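PDB 6BN2: acetyl-CoA acetyltransferase from Elizabethkingia anophelis NUHP1, which probably catalyses the reversible condensation of two acetyl-CoA molecules into acetoacetyl-CoA and free coenzyme A. Local coordinates for residues A[19-24]-A[207-212]; A[32-37]-A[121-126]. One frame throughout, in Å; residues are numbered along the deposited sequence. Where two conformers were deposited one is given.

In the fold
From the N terminus, strand 12-24 runs through the middle of the large mixed sheet, and its last residues form one half of contact 1. The chain then turns into helix 34-48, whose first turn meets strand 117-125 in contact 2. That closes a loop holding strands 59-62 and 89-93. Contact 1 closes only when the chain returns at 207-212, so the loop of contact 2 is nested inside it. Contact 1 ties the central strand to the small hairpin of 209-211 and 219-221; contact 2 ties the helix to the sheet. The two meet where Leu37 touches Thr20 and Val209.

Contact 1 (A[19-24]-A[207-212]); sequences RTPMGS and VPVSIP
Val209 lays its CG2 methyl over the side chain of Thr20, 3.9 Å from Thr20 CB, and the same methyl stands 4.1 Å from Pro21 CD. Both encounters are oblique. With CG1 anti to the backbone N (chi1 180°), CG2 lies beside that N and is the branch that reaches the 19-24 segment. A beta-branched valine suits an extended strand and gives a compact apolar wedge, which Leu37 and Val40 of helix 34-48 also cover. Thr20 is divided in its duties: its carbon side faces Val209, while OG1 donates to Pro21 O at 2.8 Å, from above the carbonyl plane, and also meets Ala261 N, so the buried hydroxyl is satisfied.

The backbones are joined by one nearly straight bond, Val207 N to Arg19 O at 2.8 Å (165° at the hydrogen). Val207 O is buried with no conventional hydrogen-bond partner; the CA-H of Thr20 points at it, with Thr20 CA 3.5 Å away, and Pro21 CD comes to 3.3 Å of that oxygen. Proline, lacking an N-H, brings only carbon here. The CB of Arg19 points away from the 207-212 segment. Its NH1 reaches Thr20 O at 3.1 Å, and salt bridges to Asp224 and Glu205 probably balance its buried charge. From Val209 on, the chain pairs with strand 219-221. The contact thus seats a small antiparallel hairpin, from the excursion between strands 117-125 and 258-268, beside a central strand, consistent with the loop domain inserted in the N-terminal half of thiolases.

Contact 2 (A[32-37]-A[121-126]); sequences VPATQL and GGMENM
Ala34 presses its CB straight onto the strand backbone, 3.4 Å from Asn125 N and 3.8 Å from Glu124 C. A methyl is about all that fits at such a close approach of helix and strand. Beside it Met123 fills the next position: its CB lies 3.6 Å from Ala34 O, and SD reaches 4.0 Å from Thr35 CA. CG sits between the backbone N and carbonyl (chi1 61°), and the unbranched chain runs extended from there alongside the helix start, touching Pro73 and Ala77 of helix 73-80. This is the first turn of helix 34-48 packed on a face of the mixed sheet in the N-terminal thiolase domain, within the beta-alpha-beta crossover from strand 12-24 to strand 59-62. Asn125 secures the approach to the helix, its ND2 donating to Val32 O at 2.7 Å in a bent bond (136°) from above the carbonyl plane, and also to Leu29 O. Leu37 closes the packed part, its CD1 3.9 Å from Glu124 O and its side chain also against Ala261. The looser, outer side is at Pro33, the exposed N-cap residue: its CB points away from the strand, and its nearest approach is by the backbone, Pro33 C to Asn125 CB at 4.3 Å.

Contact 1 (A[19-24]-A[207-212])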
ATOM      1  N   ARG A  19      18.369   8.084  -5.409  1.00 13.77           N
ATOM      2  CA  ARG A  19      18.267   6.669  -5.066  1.00 11.67           C
ATOM      3  C   ARG A  19      19.496   6.273  -4.268  1.00 14.49           C
ATOM      4  O   ARG A  19      20.559   6.863  -4.440  1.00 14.63           O
ATOM      5  CB  ARG A  19      18.183   5.789  -6.318  1.00 12.49           C
ATOM      6  CG  ARG A  19      19.459   5.881  -7.202  1.00 13.23           C
ATOM      7  CD  ARG A  19      19.273   4.927  -8.345  1.00 13.41           C
ATOM      8  NE  ARG A  19      20.416   4.727  -9.238  1.00 14.77           N
ATOM      9  CZ  ARG A  19      21.321   3.763  -9.087  1.00 14.31           C
ATOM     10  NH1 ARG A  19      21.300   2.981  -8.006  1.00 14.51           N
ATOM     11  NH2 ARG A  19      22.255   3.595 -10.014  1.00 16.03           N
ATOM     12  N   THR A  20      19.350   5.255  -3.409  1.00 14.04           N
ATOM     13  CA  THR A  20      20.534   4.607  -2.852  1.00 14.72           C
ATOM     14  C   THR A  20      21.226   3.797  -3.952  1.00 13.63           C
ATOM     15  O   THR A  20      20.614   3.465  -4.971  1.00 14.16           O
ATOM     16  CB  THR A  20      20.166   3.680  -1.676  1.00 14.71           C
ATOM     17  OG1 THR A  20      19.472   2.522  -2.168  1.00 12.28           O
ATOM     18  CG2 THR A  20      19.259   4.384  -0.656  1.00 15.85           C
ATOM     19  N   PRO A  21      22.499   3.438  -3.765  1.00 14.79           N
ATOM     20  CA  PRO A  21      23.038   2.347  -4.578  1.00 16.22           C
ATOM     21  C   PRO A  21      22.271   1.075  -4.241  1.00 14.95           C
ATOM     22  O   PRO A  21      21.627   0.969  -3.195  1.00 16.88           O
ATOM     23  CB  PRO A  21      24.516   2.251  -4.145  1.00 16.77           C
ATOM     24  CG  PRO A  21      24.755   3.382  -3.146  1.00 18.51           C
ATOM     25  CD  PRO A  21      23.386   3.754  -2.627  1.00 17.05           C
ATOM     26  N   MET A  22      22.339   0.096  -5.130  1.00 14.19           N
ATOM     27  CA  MET A  22      21.631  -1.151  -4.900  1.00 15.40           C
ATOM     28  C   MET A  22      22.608  -2.208  -4.421  1.00 16.88           C
ATOM     29  O   MET A  22      23.668  -2.399  -5.018  1.00 17.44           O
ATOM     30  CB  MET A  22      20.887  -1.594  -6.156  1.00 16.77           C
ATOM     31  CG  MET A  22      19.691  -0.700  -6.390  1.00 16.47           C
ATOM     32  SD  MET A  22      18.806  -1.087  -7.877  1.00 20.81           S
ATOM     33  CE  MET A  22      19.796  -0.242  -9.107  1.00 19.16           C
ATOM     34  N   GLY A  23      22.256  -2.863  -3.321  1.00 15.12           N
ATOM     35  CA  GLY A  23      23.063  -3.944  -2.795  1.00 14.78           C
ATOM     36  C   GLY A  23      22.609  -5.291  -3.336  1.00 15.32           C
ATOM     37  O   GLY A  23      21.445  -5.486  -3.698  1.00 16.66           O
ATOM     38  N   SER A  24      23.550  -6.219  -3.393  1.00 15.90           N
ATOM     39  CA  SER A  24      23.278  -7.582  -3.823  0.72 14.32           C
ATOM     40  C   SER A  24      22.590  -8.353  -2.704  1.00 16.28           C
ATOM     41  O   SER A  24      22.644  -7.971  -1.534  1.00 18.44           O
ATOM     42  CB  SER A  24      24.574  -8.299  -4.224  0.72 17.41           C
ATOM     43  OG  SER A  24      25.173  -7.685  -5.350  0.72 21.41           O
ATOM     44  N   VAL A 207      22.680   8.595  -3.716  1.00 15.70           N
ATOM     45  CA  VAL A 207      23.036   9.077  -2.387  1.00 17.87           C
ATOM     46  C   VAL A 207      23.584   7.898  -1.594  1.00 18.61           C
ATOM     47  O   VAL A 207      22.963   6.827  -1.581  1.00 18.57           O
ATOM     48  CB  VAL A 207      21.847   9.744  -1.668  1.00 19.64           C
ATOM     49  CG1 VAL A 207      21.490  11.048  -2.390  1.00 21.42           C
ATOM     50  CG2 VAL A 207      20.625   8.825  -1.594  1.00 20.56           C
ATOM     51  N   PRO A 208      24.726   8.042  -0.947  1.00 17.83           N
ATOM     52  CA  PRO A 208      25.369   6.890  -0.308  1.00 18.54           C
ATOM     53  C   PRO A 208      24.680   6.492   0.986  1.00 19.22           C
ATOM     54  O   PRO A 208      23.970   7.277   1.622  1.00 21.52           O
ATOM     55  CB  PRO A 208      26.782   7.395  -0.026  1.00 22.28           C
ATOM     56  CG  PRO A 208      26.580   8.902   0.167  1.00 27.87           C
ATOM     57  CD  PRO A 208      25.539   9.270  -0.864  1.00 21.08           C
ATOM     58  N   VAL A 209      24.941   5.250   1.388  1.00 19.66           N
ATOM     59  CA  VAL A 209      24.439   4.690   2.638  1.00 20.72           C
ATOM     60  C   VAL A 209      25.623   4.465   3.556  1.00 22.64           C
ATOM     61  O   VAL A 209      26.572   3.771   3.180  1.00 22.89           O
ATOM     62  CB  VAL A 209      23.695   3.362   2.411  1.00 20.03           C
ATOM     63  CG1 VAL A 209      23.196   2.811   3.746  1.00 21.48           C
ATOM     64  CG2 VAL A 209      22.558   3.539   1.420  1.00 18.77           C
ATOM     65  N   SER A 210      25.558   5.024   4.759  1.00 24.22           N
ATOM     66  CA  SER A 210      26.578   4.784   5.768  1.00 28.42           C
ATOM     67  C   SER A 210      26.146   3.588   6.605  1.00 34.07           C
ATOM     68  O   SER A 210      25.020   3.555   7.108  1.00 35.19           O
ATOM     69  CB  SER A 210      26.769   6.022   6.644  1.00 34.08           C
ATOM     70  OG  SER A 210      27.729   5.784   7.652  1.00 42.53           O
ATOM     71  N   ILE A 211      27.030   2.605   6.740  1.00 32.36           N
ATOM     72  CA  ILE A 211      26.702   1.330   7.366  1.00 33.47           C
ATOM     73  C   ILE A 211      27.476   1.229   8.679  1.00 44.11           C
ATOM     74  O   ILE A 211      28.706   1.074   8.663  1.00 39.44           O
ATOM     75  CB  ILE A 211      27.017   0.154   6.433  1.00 34.48           C
ATOM     76  CG1 ILE A 211      26.192   0.280   5.150  1.00 30.88           C
ATOM     77  CG2 ILE A 211      26.728  -1.167   7.131  1.00 38.02           C
ATOM     78  CD1 ILE A 211      26.734  -0.509   4.004  1.00 31.50           C
ATOM     79  N   PRO A 212      26.806   1.301   9.830  1.00 48.67           N
ATOM     80  CA  PRO A 212      27.524   1.223  11.107  1.00 52.71           C
ATOM     81  C   PRO A 212      28.223  -0.118  11.259  1.00 53.98           C
ATOM     82  O   PRO A 212      27.715  -1.159  10.835  1.00 51.61           O
ATOM     83  CB  PRO A 212      26.416   1.406  12.149  1.00 53.22           C
ATOM     84  CG  PRO A 212      25.169   0.947  11.451  1.00 52.49           C
ATOM     85  CD  PRO A 212      25.347   1.372  10.018  1.00 48.91           C
TER

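Contact 2 (A[32-37]-A[121-126])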
ATOM      1  N   VAL A  32      20.885  -3.365   6.599  1.00 17.54           N
ATOM      2  CA  VAL A  32      20.260  -2.051   6.665  1.00 15.98           C
ATOM      3  C   VAL A  32      18.790  -2.230   6.291  1.00 13.99           C
ATOM      4  O   VAL A  32      18.480  -2.470   5.115  1.00 15.63           O
ATOM      5  CB  VAL A  32      20.953  -1.047   5.736  1.00 16.79           C
ATOM      6  CG1 VAL A  32      20.317   0.323   5.863  1.00 18.76           C
ATOM      7  CG2 VAL A  32      22.461  -0.997   6.039  1.00 17.45           C
ATOM      8  N   PRO A  33      17.863  -2.132   7.243  1.00 14.19           N
ATOM      9  CA  PRO A  33      16.449  -2.437   6.947  1.00 13.58           C
ATOM     10  C   PRO A  33      15.880  -1.574   5.833  1.00 15.60           C
ATOM     11  O   PRO A  33      16.305  -0.439   5.619  1.00 14.61           O
ATOM     12  CB  PRO A  33      15.739  -2.145   8.272  1.00 14.54           C
ATOM     13  CG  PRO A  33      16.786  -2.268   9.324  1.00 22.34           C
ATOM     14  CD  PRO A  33      18.074  -1.777   8.653  1.00 17.62           C
ATOM     15  N   ALA A  34      14.880  -2.127   5.132  1.00 12.71           N
ATOM     16  CA  ALA A  34      14.231  -1.391   4.055  1.00 13.68           C
ATOM     17  C   ALA A  34      13.814   0.011   4.492  1.00 15.61           C
ATOM     18  O   ALA A  34      13.973   0.979   3.736  1.00 13.20           O
ATOM     19  CB  ALA A  34      12.997  -2.169   3.571  1.00 13.28           C
ATOM     20  N   THR A  35      13.242   0.138   5.694  1.00 15.22           N
ATOM     21  CA  THR A  35      12.761   1.448   6.138  1.00 13.18           C
ATOM     22  C   THR A  35      13.903   2.434   6.317  1.00 14.00           C
ATOM     23  O   THR A  35      13.716   3.635   6.094  1.00 14.70           O
ATOM     24  CB  THR A  35      11.962   1.324   7.441  1.00 12.10           C
ATOM     25  OG1 THR A  35      12.749   0.656   8.434  1.00 14.95           O
ATOM     26  CG2 THR A  35      10.642   0.541   7.209  1.00 12.67           C
ATOM     27  N   GLN A  36      15.085   1.947   6.719  1.00 13.25           N
ATOM     28  CA  GLN A  36      16.229   2.838   6.832  0.65 12.83           C
ATOM     29  C   GLN A  36      16.774   3.202   5.454  1.00 15.90           C
ATOM     30  O   GLN A  36      17.205   4.339   5.246  1.00 14.54           O
ATOM     31  CB  GLN A  36      17.297   2.200   7.718  0.65 14.89           C
ATOM     32  CG  GLN A  36      18.645   2.893   7.712  0.65 12.49           C
ATOM     33  CD  GLN A  36      18.658   4.315   8.248  0.65 22.65           C
ATOM     34  OE1 GLN A  36      17.710   4.781   8.868  0.65 27.45           O
ATOM     35  NE2 GLN A  36      19.777   5.010   8.025  0.65 23.52           N
ATOM     36  N   LEU A  37      16.758   2.260   4.498  1.00 12.85           N
ATOM     37  CA  LEU A  37      17.105   2.628   3.128  1.00 13.26           C
ATOM     38  C   LEU A  37      16.134   3.678   2.599  1.00 13.97           C
ATOM     39  O   LEU A  37      16.551   4.648   1.954  1.00 13.97           O
ATOM     40  CB  LEU A  37      17.116   1.392   2.220  1.00 11.74           C
ATOM     41  CG  LEU A  37      18.150   0.331   2.601  1.00 12.17           C
ATOM     42  CD1 LEU A  37      17.956  -0.927   1.744  1.00 14.78           C
ATOM     43  CD2 LEU A  37      19.570   0.868   2.424  1.00 14.29           C
ATOM     44  N   GLY A 121       8.180   7.406  -3.480  1.00 11.84           N
ATOM     45  CA  GLY A 121       9.331   6.577  -3.800  1.00 11.66           C
ATOM     46  C   GLY A 121       9.061   5.131  -3.454  1.00 11.17           C
ATOM     47  O   GLY A 121       7.913   4.678  -3.503  1.00 11.91           O
ATOM     48  N   GLY A 122      10.112   4.398  -3.108  1.00 11.34           N
ATOM     49  CA  GLY A 122       9.958   2.985  -2.813  1.00 12.36           C
ATOM     50  C   GLY A 122      11.196   2.458  -2.130  1.00 12.17           C
ATOM     51  O   GLY A 122      12.265   3.092  -2.144  1.00 11.76           O
ATOM     52  N   MET A 123      11.039   1.284  -1.527  1.00 10.98           N
ATOM     53  CA  MET A 123      12.098   0.725  -0.702  1.00 11.98           C
ATOM     54  C   MET A 123      11.907  -0.783  -0.617  1.00 12.48           C
ATOM     55  O   MET A 123      10.775  -1.273  -0.598  1.00 12.13           O
ATOM     56  CB  MET A 123      12.074   1.353   0.707  1.00 10.59           C
ATOM     57  CG  MET A 123      10.756   1.101   1.470  1.00 11.79           C
ATOM     58  SD  MET A 123      10.587   2.227   2.876  1.00 14.35           S
ATOM     59  CE  MET A 123       8.897   1.829   3.431  1.00 13.23           C
ATOM     60  N   GLU A 124      13.020  -1.507  -0.520  1.00 13.89           N
ATOM     61  CA  GLU A 124      12.930  -2.950  -0.359  1.00 12.29           C
ATOM     62  C   GLU A 124      14.247  -3.450   0.202  1.00 12.51           C
ATOM     63  O   GLU A 124      15.319  -3.039  -0.250  1.00 13.16           O
ATOM     64  CB  GLU A 124      12.632  -3.660  -1.689  1.00 12.45           C
ATOM     65  CG  GLU A 124      11.869  -4.979  -1.491  1.00 12.18           C
ATOM     66  CD  GLU A 124      10.381  -4.735  -1.226  1.00 14.06           C
ATOM     67  OE1 GLU A 124       9.693  -4.196  -2.128  1.00 13.46           O
ATOM     68  OE2 GLU A 124       9.916  -5.052  -0.114  1.00 13.50           O
ATOM     69  N   ASN A 125      14.167  -4.352   1.171  1.00 12.62           N
ATOM     70  CA  ASN A 125      15.347  -5.120   1.553  1.00 13.11           C
ATOM     71  C   ASN A 125      14.962  -6.585   1.398  1.00 14.34           C
ATOM     72  O   ASN A 125      14.321  -7.171   2.276  1.00 14.49           O
ATOM     73  CB  ASN A 125      15.822  -4.791   2.962  1.00 13.83           C
ATOM     74  CG  ASN A 125      17.138  -5.460   3.260  1.00 16.95           C
ATOM     75  OD1 ASN A 125      17.260  -6.659   3.059  1.00 15.81           O
ATOM     76  ND2 ASN A 125      18.149  -4.683   3.665  1.00 16.38           N
ATOM     77  N   MET A 126      15.325  -7.157   0.254  1.00 12.93           N
ATOM     78  CA  MET A 126      14.948  -8.533  -0.013  1.00 12.06           C
ATOM     79  C   MET A 126      15.748  -9.493   0.854  1.00 15.12           C
ATOM     80  O   MET A 126      15.235 -10.558   1.215  1.00 15.67           O
ATOM     81  CB  MET A 126      15.106  -8.799  -1.506  1.00 13.68           C
ATOM     82  CG  MET A 126      14.181  -7.852  -2.284  1.00 14.17           C
ATOM     83  SD  MET A 126      14.151  -8.060  -4.081  1.00 14.81           S
ATOM     84  CE  MET A 126      13.228  -9.598  -4.265  1.00 15.13           C
TER